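Local structure of microbial serine proteinases; subtilisin (Bacillus subtilis, 2GKO) at residues N29-D34 / D97-K102; A203-R208 / S246-A251; N197-V202 / N285-G290. The protein catalyses the hydrolysis of peptide bonds as a subtilisin-type serine protease, here a psychrophilic enzyme loaded with calcium and inactivated by a covalently bound sulfonyl group. All blocks are in the same frame, centred on the assembly; numbering follows the deposited sequence.

Interactions 1 and 2 lie on opposite sides of the chain's centre, and both reach the active site. Their centres are about 21 Å and their nearest atoms about 6 Å apart. Interaction 2 carries Ser249, to which the sulfonyl group is bound. Interaction 1 ends at Asp34, about 6 Å from that group (side chain to group), while its other end builds a calcium site. Interaction 3 holds another calcium site farther out, with its centre about 14 Å from that of interaction 2. These two touch where Arg208 NH2 packs on Val202 CG1 at 3.7 Å. Interactions 1 and 3 both reach the mixed sheet, but their centres are about 30 Å apart.

Interaction 1: residues N29-D34 / D97-K102; sequences NIAVLD and DLWAYK. With CA (calcium ion), chain B.
Asn29 lays its CB over one face of the Trp99 indole, 3.7 Å from the centroid of the five-membered ring. This is a CH-pi contact, displaced toward the ring's rim. The amide plane is turned 31° from the ring plane, with CG above the CE2-CZ2 side. With CG beside the backbone N (chi1 -50°), the amide extends past the indole, and OD1 reaches the calcium ion at 2.2 Å. Asn29 ND2 is hydrogen-bonded to Lys132 O and Thr131 OG1. Asp97 OD2 binds the same ion from the neighbouring strand. Glu49 and three waters complete the site, and Glu49 also takes a hydrogen bond from Trp99 NE1.

Farther along this face the bumps are uneven. Ala31 CB meets Trp99 CB at 4.0 Å. Leu33 lies beside Tyr101 and points the same way, its CD1 against Tyr101 CD2 and 3.8 Å from Tyr101 CB. Helix 112-129 packs against Leu33, Trp99 and Tyr101.

On the other face the Leu98 branch CD1 leans across to Val32 CG2, 3.6 Å away, and small Ala100 follows. Helix 71-80 covers Val32 and Leu98 here. Five backbone hydrogen bonds join the strands, from Ile30 N to Asp97 O (2.8 Å) through to Asp34 N to Tyr101 O (3.1 Å).

Asp34 touches His71 of helix 71-80, and by family resemblance it is probably the catalytic aspartate. Two parallel strands with helices on both faces belong to the three-layer alpha/beta/alpha core of the subtilisin fold.

Interaction 2: residues A203-R208 / S246-A251; sequences ADFSSR and SGTSMA. With PMS (phenylmethanesulfonic acid), chain G.
The segment that carries the active-site serine of this subtilisin, Ser246 to Ala251, is a loop running into a helix start, backed by the ring of Phe205. Ring atom CE1 comes within 3.5 Å of Thr248 N, which lies at the ring edge near its plane. The same atom is 3.6 Å from Gly247 CA, and CE2 lies farther off, by Ser246 CB. The phenyl reaches this position from a crowded chi1 of 70°, with CG between the backbone N and the carbonyl carbon.

Beside it, Thr248 turns CG2 toward Ser206 OG, 3.4 Å away. The serine hydroxyl is bonded to Ala190 N, and Thr248 OG1 to Asn168 and Gly167.

Ser249 lies in the first turn of helix 248-265, and its OG is bonded covalently to the sulfonyl S of the inhibitor. Ser249 N donates to O1S at 2.9 Å, and Asn168 ND2 also bonds the inhibitor, consistent with the oxyanion hole of subtilases. A side chain on Gly247 would run into O1S.

The Phe205 backbone sits in a type I turn from Ala203 to Ser206. Arg208 NH1 donates to Ala203 O (2.9 Å) and Ser206 O (2.7 Å), both close to the guanidinium plane, and so braces the turn.

Interaction 3: residues N197-V202 / N285-G290; sequences NGTYRV and NDILSG. With CA (calcium ion), chain D.
Thr199 and Leu288 meet through a polar contact and an apolar one. Leu288 N donates to Thr199 OG1 at 3.0 Å, and the bond is nearly straight, 170° at the hydrogen. Thr199 OG1 donates a hydrogen bond to Tyr200 O, 2.9 Å away, so the hydroxyl both accepts and donates. With OG1 placed between the backbone N and the carbonyl carbon (chi1 76°), CG2 is left to pack on Leu288 CG. The two side chains cross at about a right angle. A valine in place of Thr199 would probably leave Leu288 N without this acceptor and Tyr200 O without its hydroxyl donor.

Two further bonds tie the segments. Asn197 ND2 donates to Leu288 O at 3.0 Å; the oxygen is in the plane of the asparagine amide, but the donor stands above the carbonyl plane. Val202 N donates to Ser289 O, also at 3.0 Å. Ser289 OG is bonded outside the pair, to Gln196 O.

Arg201 lays one face of its guanidinium under Gly290 CA, while its nitrogens serve Glu192, Asp204 and Gln196. Glycine is needed here, because a CB would jam against the preceding carbonyl O and clash with Val202 CB. The Ile287 and Val202 side chains cross obliquely, CG2 to CG2 3.8 Å.

The neighbouring polar atoms serve the metal. Calcium is bound by Asp286 OD1 at 2.3 Å and by Ile287 O at 2.4 Å. Ile287 N donates to a water that also binds the ion. Gly294, Gly296 and Asp298 supply the other ligands. The contact thus fastens strand 199-202 to a calcium-binding loop, in which backbone carbonyls and two aspartates from one short stretch of chain wrap the ion.

Interaction 1: residues N29-D34 / D97-K102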
ATOM      1  N   ASN A  29      10.587   6.998   3.273  1.00 10.19           N
ATOM      2  CA  ASN A  29       9.395   7.845   3.141  1.00  9.92           C
ATOM      3  C   ASN A  29       8.304   7.078   2.431  1.00 10.37           C
ATOM      4  O   ASN A  29       8.550   6.494   1.382  1.00 10.63           O
ATOM      5  CB  ASN A  29       9.739   9.103   2.340  1.00 10.58           C
ATOM      6  CG  ASN A  29      10.968   9.793   2.872  1.00 10.53           C
ATOM      7  OD1 ASN A  29      10.900  10.446   3.925  1.00 10.41           O
ATOM      8  ND2 ASN A  29      12.113   9.587   2.212  1.00 10.21           N
ATOM      9  N   ILE A  30       7.132   6.993   3.050  1.00  9.57           N
ATOM     10  CA  ILE A  30       5.959   6.423   2.419  1.00  9.38           C
ATOM     11  C   ILE A  30       5.052   7.569   1.992  1.00  9.07           C
ATOM     12  O   ILE A  30       4.507   8.315   2.812  1.00  8.76           O
ATOM     13  CB  ILE A  30       5.216   5.416   3.348  1.00  9.75           C
ATOM     14  CG1 ILE A  30       6.163   4.292   3.795  1.00 10.37           C
ATOM     15  CG2 ILE A  30       4.025   4.820   2.613  1.00 11.33           C
ATOM     16  CD1 ILE A  30       5.541   3.303   4.770  1.00 10.63           C
ATOM     17  N   ALA A  31       4.900   7.705   0.676  1.00  8.66           N
ATOM     18  CA  ALA A  31       4.043   8.688   0.088  1.00  8.91           C
ATOM     19  C   ALA A  31       2.669   8.085  -0.162  1.00  8.63           C
ATOM     20  O   ALA A  31       2.484   7.270  -1.067  1.00  8.38           O
ATOM     21  CB  ALA A  31       4.664   9.239  -1.213  1.00  9.14           C
ATOM     22  N   VAL A  32       1.724   8.487   0.658  1.00  7.96           N
ATOM     23  CA  VAL A  32       0.372   8.011   0.569  1.00  8.76           C
ATOM     24  C   VAL A  32      -0.393   8.985  -0.292  1.00  8.53           C
ATOM     25  O   VAL A  32      -0.709  10.118   0.116  1.00  9.52           O
ATOM     26  CB  VAL A  32      -0.252   7.863   1.974  1.00  8.96           C
ATOM     27  CG1 VAL A  32      -1.694   7.470   1.857  1.00  9.48           C
ATOM     28  CG2 VAL A  32       0.539   6.820   2.796  1.00 10.33           C
ATOM     29  N   LEU A  33      -0.682   8.545  -1.513  1.00  8.39           N
ATOM     30  CA  LEU A  33      -1.395   9.352  -2.510  1.00  8.30           C
ATOM     31  C   LEU A  33      -2.836   8.949  -2.423  1.00  7.86           C
ATOM     32  O   LEU A  33      -3.222   7.855  -2.806  1.00  8.74           O
ATOM     33  CB  LEU A  33      -0.820   9.108  -3.910  1.00  8.75           C
ATOM     34  CG  LEU A  33       0.430   9.921  -4.254  1.00  8.74           C
ATOM     35  CD1 LEU A  33       1.592   9.699  -3.290  1.00  9.59           C
ATOM     36  CD2 LEU A  33       0.838   9.528  -5.687  1.00 10.95           C
ATOM     37  N   ASP A  34      -3.662   9.827  -1.867  1.00  8.04           N
ATOM     38  CA  ASP A  34      -4.998   9.392  -1.429  1.00  7.48           C
ATOM     39  C   ASP A  34      -5.872  10.610  -1.124  1.00  8.32           C
ATOM     40  O   ASP A  34      -5.622  11.693  -1.648  1.00  7.00           O
ATOM     41  CB  ASP A  34      -4.832   8.425  -0.223  1.00  7.14           C
ATOM     42  CG  ASP A  34      -5.907   7.365  -0.161  1.00  6.94           C
ATOM     43  OD1 ASP A  34      -7.129   7.732  -0.104  1.00  8.72           O
ATOM     44  OD2 ASP A  34      -5.628   6.150  -0.133  1.00  8.76           O
ATOM     45  N   ASP A  97       8.645   7.750   7.508  1.00 11.51           N
ATOM     46  CA  ASP A  97       8.237   9.137   7.389  1.00 11.28           C
ATOM     47  C   ASP A  97       7.037   9.181   6.458  1.00 11.04           C
ATOM     48  O   ASP A  97       7.096   8.635   5.364  1.00 11.43           O
ATOM     49  CB  ASP A  97       9.345   9.959   6.756  1.00 11.27           C
ATOM     50  CG  ASP A  97      10.645   9.951   7.530  1.00 12.76           C
ATOM     51  OD1 ASP A  97      10.658   9.597   8.732  1.00 10.16           O
ATOM     52  OD2 ASP A  97      11.710  10.331   6.993  1.00 12.11           O
ATOM     53  N   LEU A  98       5.976   9.852   6.872  1.00 10.17           N
ATOM     54  CA  LEU A  98       4.775   9.972   6.050  1.00  9.44           C
ATOM     55  C   LEU A  98       4.827  11.209   5.167  1.00  9.70           C
ATOM     56  O   LEU A  98       5.029  12.318   5.656  1.00  8.69           O
ATOM     57  CB  LEU A  98       3.520  10.051   6.936  1.00  9.69           C
ATOM     58  CG  LEU A  98       2.184  10.299   6.248  1.00  9.61           C
ATOM     59  CD1 LEU A  98       1.882   9.173   5.237  1.00  9.48           C
ATOM     60  CD2 LEU A  98       1.121  10.441   7.298  1.00 11.25           C
ATOM     61  N   TRP A  99       4.632  11.002   3.864  1.00  9.53           N
ATOM     62  CA  TRP A  99       4.382  12.083   2.908  1.00  9.89           C
ATOM     63  C   TRP A  99       2.935  11.935   2.483  1.00  9.84           C
ATOM     64  O   TRP A  99       2.590  11.027   1.724  1.00  9.77           O
ATOM     65  CB  TRP A  99       5.276  11.983   1.675  1.00  9.88           C
ATOM     66  CG  TRP A  99       6.712  12.174   1.930  1.00  9.95           C
ATOM     67  CD1 TRP A  99       7.341  12.301   3.151  1.00 10.97           C
ATOM     68  CD2 TRP A  99       7.744  12.227   0.951  1.00  9.91           C
ATOM     69  NE1 TRP A  99       8.694  12.452   2.974  1.00  9.95           N
ATOM     70  CE2 TRP A  99       8.975  12.398   1.633  1.00 11.23           C
ATOM     71  CE3 TRP A  99       7.757  12.151  -0.447  1.00  9.30           C
ATOM     72  CZ2 TRP A  99      10.204  12.495   0.957  1.00 11.99           C
ATOM     73  CZ3 TRP A  99       8.972  12.247  -1.111  1.00 10.67           C
ATOM     74  CH2 TRP A  99      10.168  12.434  -0.413  1.00 11.34           C
ATOM     75  N   ALA A 100       2.088  12.792   3.038  1.00  9.56           N
ATOM     76  CA  ALA A 100       0.651  12.745   2.821  1.00  9.52           C
ATOM     77  C   ALA A 100       0.382  13.638   1.619  1.00  9.85           C
ATOM     78  O   ALA A 100       0.448  14.868   1.730  1.00  9.61           O
ATOM     79  CB  ALA A 100      -0.106  13.234   4.070  1.00 10.11           C
ATOM     80  N   TYR A 101       0.126  13.014   0.464  1.00  8.63           N
ATOM     81  CA  TYR A 101      -0.147  13.731  -0.790  1.00  9.10           C
ATOM     82  C   TYR A 101      -1.628  13.546  -1.140  1.00  9.65           C
ATOM     83  O   TYR A 101      -2.068  12.429  -1.459  1.00  9.20           O
ATOM     84  CB  TYR A 101       0.730  13.179  -1.912  1.00  9.21           C
ATOM     85  CG  TYR A 101       2.184  13.606  -1.900  1.00  8.61           C
ATOM     86  CD1 TYR A 101       2.765  14.266  -0.805  1.00  9.18           C
ATOM     87  CD2 TYR A 101       3.003  13.324  -3.006  1.00  8.62           C
ATOM     88  CE1 TYR A 101       4.137  14.628  -0.809  1.00  9.12           C
ATOM     89  CE2 TYR A 101       4.338  13.700  -3.040  1.00  9.88           C
ATOM     90  CZ  TYR A 101       4.913  14.352  -1.940  1.00 10.77           C
ATOM     91  OH  TYR A 101       6.245  14.679  -2.008  1.00 11.45           O
ATOM     92  N   LYS A 102      -2.413  14.625  -1.076  1.00  9.02           N
ATOM     93  CA  LYS A 102      -3.844  14.545  -1.369  1.00  9.06           C
ATOM     94  C   LYS A 102      -3.999  14.623  -2.886  1.00  9.98           C
ATOM     95  O   LYS A 102      -3.643  15.626  -3.486  1.00 10.77           O
ATOM     96  CB  LYS A 102      -4.639  15.631  -0.649  1.00  8.24           C
ATOM     97  CG  LYS A 102      -6.135  15.554  -0.842  1.00  8.67           C
ATOM     98  CD  LYS A 102      -6.842  16.560   0.039  1.00 10.61           C
ATOM     99  CE  LYS A 102      -8.335  16.436  -0.111  1.00 11.82           C
ATOM    100  NZ  LYS A 102      -9.100  17.383   0.778  1.00 12.38           N
TER
HETATM  101 CA    CA B 610      12.194  11.561   5.282  1.00  9.95          CA
HETATM  102  O   HOH W   1      13.879  10.252   4.890  1.00 14.55           O
HETATM  103  O   HOH W   2      13.710  12.831   6.444  1.00 17.32           O
HETATM  104  O   HOH W   3      12.935  12.773   3.443  1.00 16.08           O

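Interaction 2: residues A203-R208 / S246-A251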
ATOM      1  N   ALA A 203      -9.622 -12.674  -0.447  1.00 10.03           N
ATOM      2  CA  ALA A 203     -11.004 -12.258  -0.426  1.00  9.61           C
ATOM      3  C   ALA A 203     -11.607 -12.311  -1.827  1.00  9.93           C
ATOM      4  O   ALA A 203     -10.958 -11.969  -2.786  1.00 10.05           O
ATOM      5  CB  ALA A 203     -11.112 -10.868   0.189  1.00  9.20           C
ATOM      6  N   ASP A 204     -12.858 -12.753  -1.920  1.00 10.16           N
ATOM      7  CA  ASP A 204     -13.561 -12.839  -3.199  1.00 10.87           C
ATOM      8  C   ASP A 204     -13.552 -11.505  -3.957  1.00  9.77           C
ATOM      9  O   ASP A 204     -13.456 -11.503  -5.165  1.00 10.75           O
ATOM     10  CB  ASP A 204     -15.023 -13.264  -3.019  1.00 10.88           C
ATOM     11  CG  ASP A 204     -15.187 -14.666  -2.490  1.00 14.35           C
ATOM     12  OD1 ASP A 204     -14.187 -15.417  -2.347  1.00 12.91           O
ATOM     13  OD2 ASP A 204     -16.326 -15.086  -2.204  1.00 16.35           O
ATOM     14  N   PHE A 205     -13.632 -10.371  -3.254  1.00  9.70           N
ATOM     15  CA  PHE A 205     -13.666  -9.068  -3.939  1.00  9.89           C
ATOM     16  C   PHE A 205     -12.370  -8.663  -4.621  1.00  9.69           C
ATOM     17  O   PHE A 205     -12.358  -7.784  -5.469  1.00  9.21           O
ATOM     18  CB  PHE A 205     -14.138  -7.940  -3.004  1.00  9.96           C
ATOM     19  CG  PHE A 205     -13.156  -7.573  -1.925  1.00  9.13           C
ATOM     20  CD1 PHE A 205     -12.029  -6.814  -2.236  1.00  9.27           C
ATOM     21  CD2 PHE A 205     -13.345  -7.972  -0.617  1.00 10.53           C
ATOM     22  CE1 PHE A 205     -11.094  -6.480  -1.254  1.00 10.75           C
ATOM     23  CE2 PHE A 205     -12.418  -7.623   0.384  1.00 10.58           C
ATOM     24  CZ  PHE A 205     -11.292  -6.886   0.051  1.00 10.12           C
ATOM     25  N   SER A 206     -11.267  -9.275  -4.229  1.00  9.43           N
ATOM     26  CA  SER A 206      -9.972  -8.825  -4.696  1.00  9.94           C
ATOM     27  C   SER A 206      -9.812  -9.097  -6.204  1.00  9.62           C
ATOM     28  O   SER A 206     -10.111 -10.192  -6.670  1.00  9.73           O
ATOM     29  CB  SER A 206      -8.894  -9.556  -3.876  1.00  9.59           C
ATOM     30  OG  SER A 206      -7.610  -9.032  -4.103  1.00 10.16           O
ATOM     31  N   SER A 207      -9.363  -8.098  -6.962  1.00  9.71           N
ATOM     32  CA  SER A 207      -9.220  -8.237  -8.407  1.00  9.79           C
ATOM     33  C   SER A 207      -8.151  -9.268  -8.734  1.00 10.53           C
ATOM     34  O   SER A 207      -7.065  -9.282  -8.132  1.00 10.71           O
ATOM     35  CB  SER A 207      -8.859  -6.904  -9.040  1.00  9.59           C
ATOM     36  OG  SER A 207      -9.975  -6.014  -9.029  1.00 10.84           O
ATOM     37  N   ARG A 208      -8.470 -10.111  -9.702  1.00 10.57           N
ATOM     38  CA  ARG A 208      -7.566 -11.164 -10.185  1.00 10.99           C
ATOM     39  C   ARG A 208      -6.783 -10.740 -11.403  1.00 11.55           C
ATOM     40  O   ARG A 208      -7.238  -9.967 -12.246  1.00 10.78           O
ATOM     41  CB  ARG A 208      -8.365 -12.432 -10.534  1.00 11.23           C
ATOM     42  CG  ARG A 208      -8.523 -13.405  -9.419  1.00 11.11           C
ATOM     43  CD  ARG A 208      -9.251 -12.866  -8.183  1.00 10.35           C
ATOM     44  NE  ARG A 208      -9.423 -13.935  -7.200  1.00 11.07           N
ATOM     45  CZ  ARG A 208      -9.925 -13.805  -5.980  1.00 11.02           C
ATOM     46  NH1 ARG A 208     -10.348 -12.643  -5.528  1.00 11.18           N
ATOM     47  NH2 ARG A 208     -10.021 -14.866  -5.196  1.00 11.29           N
ATOM     48  N   SER A 246     -12.827  -2.772   4.486  1.00  8.17           N
ATOM     49  CA  SER A 246     -12.237  -3.810   3.648  1.00  8.39           C
ATOM     50  C   SER A 246     -11.976  -3.288   2.247  1.00  8.78           C
ATOM     51  O   SER A 246     -12.818  -2.609   1.685  1.00 10.10           O
ATOM     52  CB  SER A 246     -13.184  -4.990   3.490  1.00  9.16           C
ATOM     53  OG  SER A 246     -13.532  -5.530   4.736  1.00 10.82           O
ATOM     54  N   GLY A 247     -10.851  -3.674   1.671  1.00  7.69           N
ATOM     55  CA  GLY A 247     -10.526  -3.326   0.300  1.00  8.32           C
ATOM     56  C   GLY A 247      -9.108  -3.692  -0.026  1.00  8.19           C
ATOM     57  O   GLY A 247      -8.280  -3.846   0.867  1.00  8.28           O
ATOM     58  N   THR A 248      -8.791  -3.818  -1.306  1.00  8.42           N
ATOM     59  CA  THR A 248      -7.374  -3.954  -1.668  1.00  8.44           C
ATOM     60  C   THR A 248      -6.628  -2.663  -1.304  1.00  8.42           C
ATOM     61  O   THR A 248      -5.424  -2.674  -1.159  1.00  8.34           O
ATOM     62  CB  THR A 248      -7.164  -4.300  -3.152  1.00  8.65           C
ATOM     63  OG1 THR A 248      -7.874  -3.383  -4.000  1.00  9.02           O
ATOM     64  CG2 THR A 248      -7.683  -5.701  -3.458  1.00  9.21           C
ATOM     65  N   SER A 249      -7.367  -1.573  -1.111  1.00  8.94           N
ATOM     66  CA  SER A 249      -6.816  -0.325  -0.561  1.00  8.76           C
ATOM     67  C   SER A 249      -6.190  -0.507   0.803  1.00  8.74           C
ATOM     68  O   SER A 249      -5.314   0.274   1.166  1.00  8.41           O
ATOM     69  CB  SER A 249      -7.905   0.732  -0.415  1.00  9.15           C
ATOM     70  OG  SER A 249      -8.163   1.315  -1.678  1.00 12.95           O
ATOM     71  N   MET A 250      -6.698  -1.483   1.564  1.00  8.52           N
ATOM     72  CA  MET A 250      -6.206  -1.783   2.911  1.00  8.21           C
ATOM     73  C   MET A 250      -4.980  -2.692   2.861  1.00  8.17           C
ATOM     74  O   MET A 250      -4.097  -2.612   3.726  1.00  9.10           O
ATOM     75  CB  MET A 250      -7.310  -2.456   3.741  1.00  7.86           C
ATOM     76  CG  MET A 250      -8.418  -1.520   4.253  1.00  7.99           C
ATOM     77  SD  MET A 250      -9.403  -0.634   2.975  1.00  9.49           S
ATOM     78  CE  MET A 250      -8.588   0.973   2.993  1.00  9.45           C
ATOM     79  N   ALA A 251      -4.914  -3.523   1.832  1.00  8.22           N
ATOM     80  CA  ALA A 251      -3.801  -4.464   1.630  1.00  9.00           C
ATOM     81  C   ALA A 251      -2.554  -3.739   1.193  1.00  8.96           C
ATOM     82  O   ALA A 251      -1.463  -4.021   1.674  1.00  9.13           O
ATOM     83  CB  ALA A 251      -4.204  -5.531   0.605  1.00  9.32           C
TER
HETATM   84  C   PMS G 601     -10.382   1.898  -2.641  1.00 23.35           C
HETATM   85  S   PMS G 601      -9.249   0.673  -2.826  1.00 22.24           S
HETATM   86  C1  PMS G 601     -10.977   1.977  -1.241  1.00 27.00           C
HETATM   87  C2  PMS G 601     -12.138   1.277  -0.917  1.00 29.18           C
HETATM   88  C3  PMS G 601     -12.694   1.372   0.363  1.00 30.57           C
HETATM   89  C4  PMS G 601     -12.102   2.204   1.303  1.00 30.81           C
HETATM   90  C5  PMS G 601     -10.966   2.937   0.982  1.00 29.19           C
HETATM   91  C6  PMS G 601     -10.415   2.824  -0.292  1.00 28.95           C
HETATM   92  O2S PMS G 601      -8.917   0.615  -4.233  1.00 23.45           O
HETATM   93  O1S PMS G 601      -9.830  -0.510  -2.198  1.00 17.47           O

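Interaction 3: residues N197-V202 / N285-G290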
ATOM      1  N   ASN A 197      -6.936 -24.287   3.329  1.00 20.88           N
ATOM      2  CA  ASN A 197      -5.810 -24.989   2.712  1.00 20.89           C
ATOM      3  C   ASN A 197      -4.464 -24.605   3.340  1.00 19.63           C
ATOM      4  O   ASN A 197      -3.437 -24.597   2.672  1.00 20.54           O
ATOM      5  CB  ASN A 197      -5.791 -24.786   1.192  1.00 21.24           C
ATOM      6  CG  ASN A 197      -7.124 -25.140   0.533  1.00 23.80           C
ATOM      7  OD1 ASN A 197      -7.858 -26.017   1.012  1.00 27.20           O
ATOM      8  ND2 ASN A 197      -7.449 -24.455  -0.564  1.00 23.98           N
ATOM      9  N   GLY A 198      -4.499 -24.267   4.628  1.00 19.67           N
ATOM     10  CA  GLY A 198      -3.299 -23.971   5.391  1.00 19.57           C
ATOM     11  C   GLY A 198      -2.793 -22.542   5.341  1.00 19.01           C
ATOM     12  O   GLY A 198      -1.833 -22.194   6.023  1.00 19.53           O
ATOM     13  N   THR A 199      -3.440 -21.697   4.547  1.00 18.71           N
ATOM     14  CA  THR A 199      -2.953 -20.334   4.358  1.00 17.40           C
ATOM     15  C   THR A 199      -4.095 -19.370   4.549  1.00 16.64           C
ATOM     16  O   THR A 199      -5.261 -19.756   4.545  1.00 15.94           O
ATOM     17  CB  THR A 199      -2.327 -20.118   2.931  1.00 17.72           C
ATOM     18  OG1 THR A 199      -3.365 -20.014   1.942  1.00 17.14           O
ATOM     19  CG2 THR A 199      -1.466 -21.312   2.458  1.00 17.76           C
ATOM     20  N   TYR A 200      -3.763 -18.093   4.703  1.00 15.91           N
ATOM     21  CA  TYR A 200      -4.780 -17.062   4.588  1.00 14.48           C
ATOM     22  C   TYR A 200      -5.446 -17.153   3.215  1.00 14.19           C
ATOM     23  O   TYR A 200      -4.842 -17.585   2.229  1.00 13.73           O
ATOM     24  CB  TYR A 200      -4.159 -15.683   4.806  1.00 14.45           C
ATOM     25  CG  TYR A 200      -3.852 -15.431   6.256  1.00 12.41           C
ATOM     26  CD1 TYR A 200      -4.862 -15.121   7.145  1.00 13.02           C
ATOM     27  CD2 TYR A 200      -2.557 -15.538   6.739  1.00 13.53           C
ATOM     28  CE1 TYR A 200      -4.598 -14.889   8.473  1.00 13.92           C
ATOM     29  CE2 TYR A 200      -2.285 -15.313   8.070  1.00 13.95           C
ATOM     30  CZ  TYR A 200      -3.293 -14.998   8.933  1.00 14.09           C
ATOM     31  OH  TYR A 200      -3.033 -14.772  10.274  1.00 15.68           O
ATOM     32  N   ARG A 201      -6.700 -16.712   3.162  1.00 13.40           N
ATOM     33  CA  ARG A 201      -7.518 -16.849   1.965  1.00 13.09           C
ATOM     34  C   ARG A 201      -7.634 -15.476   1.289  1.00 12.12           C
ATOM     35  O   ARG A 201      -7.805 -14.476   1.964  1.00 12.36           O
ATOM     36  CB  ARG A 201      -8.892 -17.352   2.357  1.00 13.29           C
ATOM     37  CG  ARG A 201      -9.844 -17.577   1.210  1.00 13.88           C
ATOM     38  CD  ARG A 201     -11.159 -18.144   1.644  1.00 15.64           C
ATOM     39  NE  ARG A 201     -11.999 -18.518   0.507  1.00 16.13           N
ATOM     40  CZ  ARG A 201     -12.809 -17.701  -0.153  1.00 17.13           C
ATOM     41  NH1 ARG A 201     -12.938 -16.420   0.181  1.00 16.63           N
ATOM     42  NH2 ARG A 201     -13.478 -18.177  -1.187  1.00 17.21           N
ATOM     43  N   VAL A 202      -7.546 -15.460  -0.034  1.00 11.31           N
ATOM     44  CA  VAL A 202      -7.795 -14.236  -0.801  1.00 10.86           C
ATOM     45  C   VAL A 202      -9.285 -13.936  -0.718  1.00 11.13           C
ATOM     46  O   VAL A 202     -10.112 -14.821  -0.926  1.00 11.75           O
ATOM     47  CB  VAL A 202      -7.407 -14.368  -2.280  1.00 11.04           C
ATOM     48  CG1 VAL A 202      -7.642 -13.033  -3.006  1.00 11.01           C
ATOM     49  CG2 VAL A 202      -5.940 -14.791  -2.435  1.00 12.47           C
ATOM     50  N   ASN A 285       5.787 -17.884   1.076  1.00 21.38           N
ATOM     51  CA  ASN A 285       4.479 -17.996   1.697  1.00 20.02           C
ATOM     52  C   ASN A 285       3.405 -18.054   0.625  1.00 19.73           C
ATOM     53  O   ASN A 285       2.578 -17.164   0.487  1.00 18.29           O
ATOM     54  CB  ASN A 285       4.235 -16.837   2.657  1.00 20.91           C
ATOM     55  CG  ASN A 285       5.103 -16.920   3.890  1.00 22.49           C
ATOM     56  OD1 ASN A 285       5.166 -17.962   4.535  1.00 25.66           O
ATOM     57  ND2 ASN A 285       5.767 -15.824   4.233  1.00 23.09           N
ATOM     58  N   ASP A 286       3.476 -19.114  -0.163  1.00 18.55           N
ATOM     59  CA  ASP A 286       2.501 -19.428  -1.200  1.00 17.75           C
ATOM     60  C   ASP A 286       1.085 -19.412  -0.630  1.00 16.98           C
ATOM     61  O   ASP A 286       0.797 -20.084   0.353  1.00 16.36           O
ATOM     62  CB  ASP A 286       2.841 -20.833  -1.717  1.00 17.81           C
ATOM     63  CG  ASP A 286       2.117 -21.195  -2.975  1.00 20.09           C
ATOM     64  OD1 ASP A 286       1.225 -20.436  -3.431  1.00 18.84           O
ATOM     65  OD2 ASP A 286       2.382 -22.249  -3.590  1.00 18.31           O
ATOM     66  N   ILE A 287       0.214 -18.584  -1.215  1.00 16.28           N
ATOM     67  CA  ILE A 287      -1.177 -18.534  -0.827  1.00 15.55           C
ATOM     68  C   ILE A 287      -1.934 -19.572  -1.640  1.00 15.93           C
ATOM     69  O   ILE A 287      -1.784 -19.645  -2.852  1.00 15.40           O
ATOM     70  CB  ILE A 287      -1.750 -17.091  -1.038  1.00 15.33           C
ATOM     71  CG1 ILE A 287      -1.137 -16.127  -0.005  1.00 14.82           C
ATOM     72  CG2 ILE A 287      -3.293 -17.094  -0.993  1.00 15.12           C
ATOM     73  CD1 ILE A 287      -1.585 -16.338   1.440  1.00 14.01           C
ATOM     74  N   LEU A 288      -2.758 -20.354  -0.961  1.00 16.27           N
ATOM     75  CA  LEU A 288      -3.357 -21.542  -1.561  1.00 16.87           C
ATOM     76  C   LEU A 288      -4.870 -21.548  -1.529  1.00 16.99           C
ATOM     77  O   LEU A 288      -5.489 -22.542  -1.897  1.00 18.83           O
ATOM     78  CB  LEU A 288      -2.848 -22.797  -0.814  1.00 17.07           C
ATOM     79  CG  LEU A 288      -1.349 -23.034  -0.875  1.00 17.33           C
ATOM     80  CD1 LEU A 288      -0.993 -24.207   0.058  1.00 18.76           C
ATOM     81  CD2 LEU A 288      -0.916 -23.317  -2.278  1.00 16.81           C
ATOM     82  N   SER A 289      -5.496 -20.464  -1.078  1.00 16.36           N
ATOM     83  CA  SER A 289      -6.945 -20.475  -0.946  1.00 15.82           C
ATOM     84  C   SER A 289      -7.552 -19.159  -1.382  1.00 15.48           C
ATOM     85  O   SER A 289      -6.911 -18.113  -1.309  1.00 14.96           O
ATOM     86  CB  SER A 289      -7.377 -20.792   0.476  1.00 16.15           C
ATOM     87  OG  SER A 289      -6.798 -19.925   1.425  1.00 16.05           O
ATOM     88  N   GLY A 290      -8.801 -19.252  -1.823  1.00 15.49           N
ATOM     89  CA  GLY A 290      -9.497 -18.168  -2.496  1.00 14.68           C
ATOM     90  C   GLY A 290      -9.762 -18.580  -3.938  1.00 14.30           C
ATOM     91  O   GLY A 290      -9.081 -19.445  -4.515  1.00 14.59           O
TER
HETATM   92 CA    CA D 612      -0.467 -19.650  -4.793  1.00 15.12          CA
HETATM   93  O   HOH W   4       0.297 -17.432  -4.137  1.00 13.78           O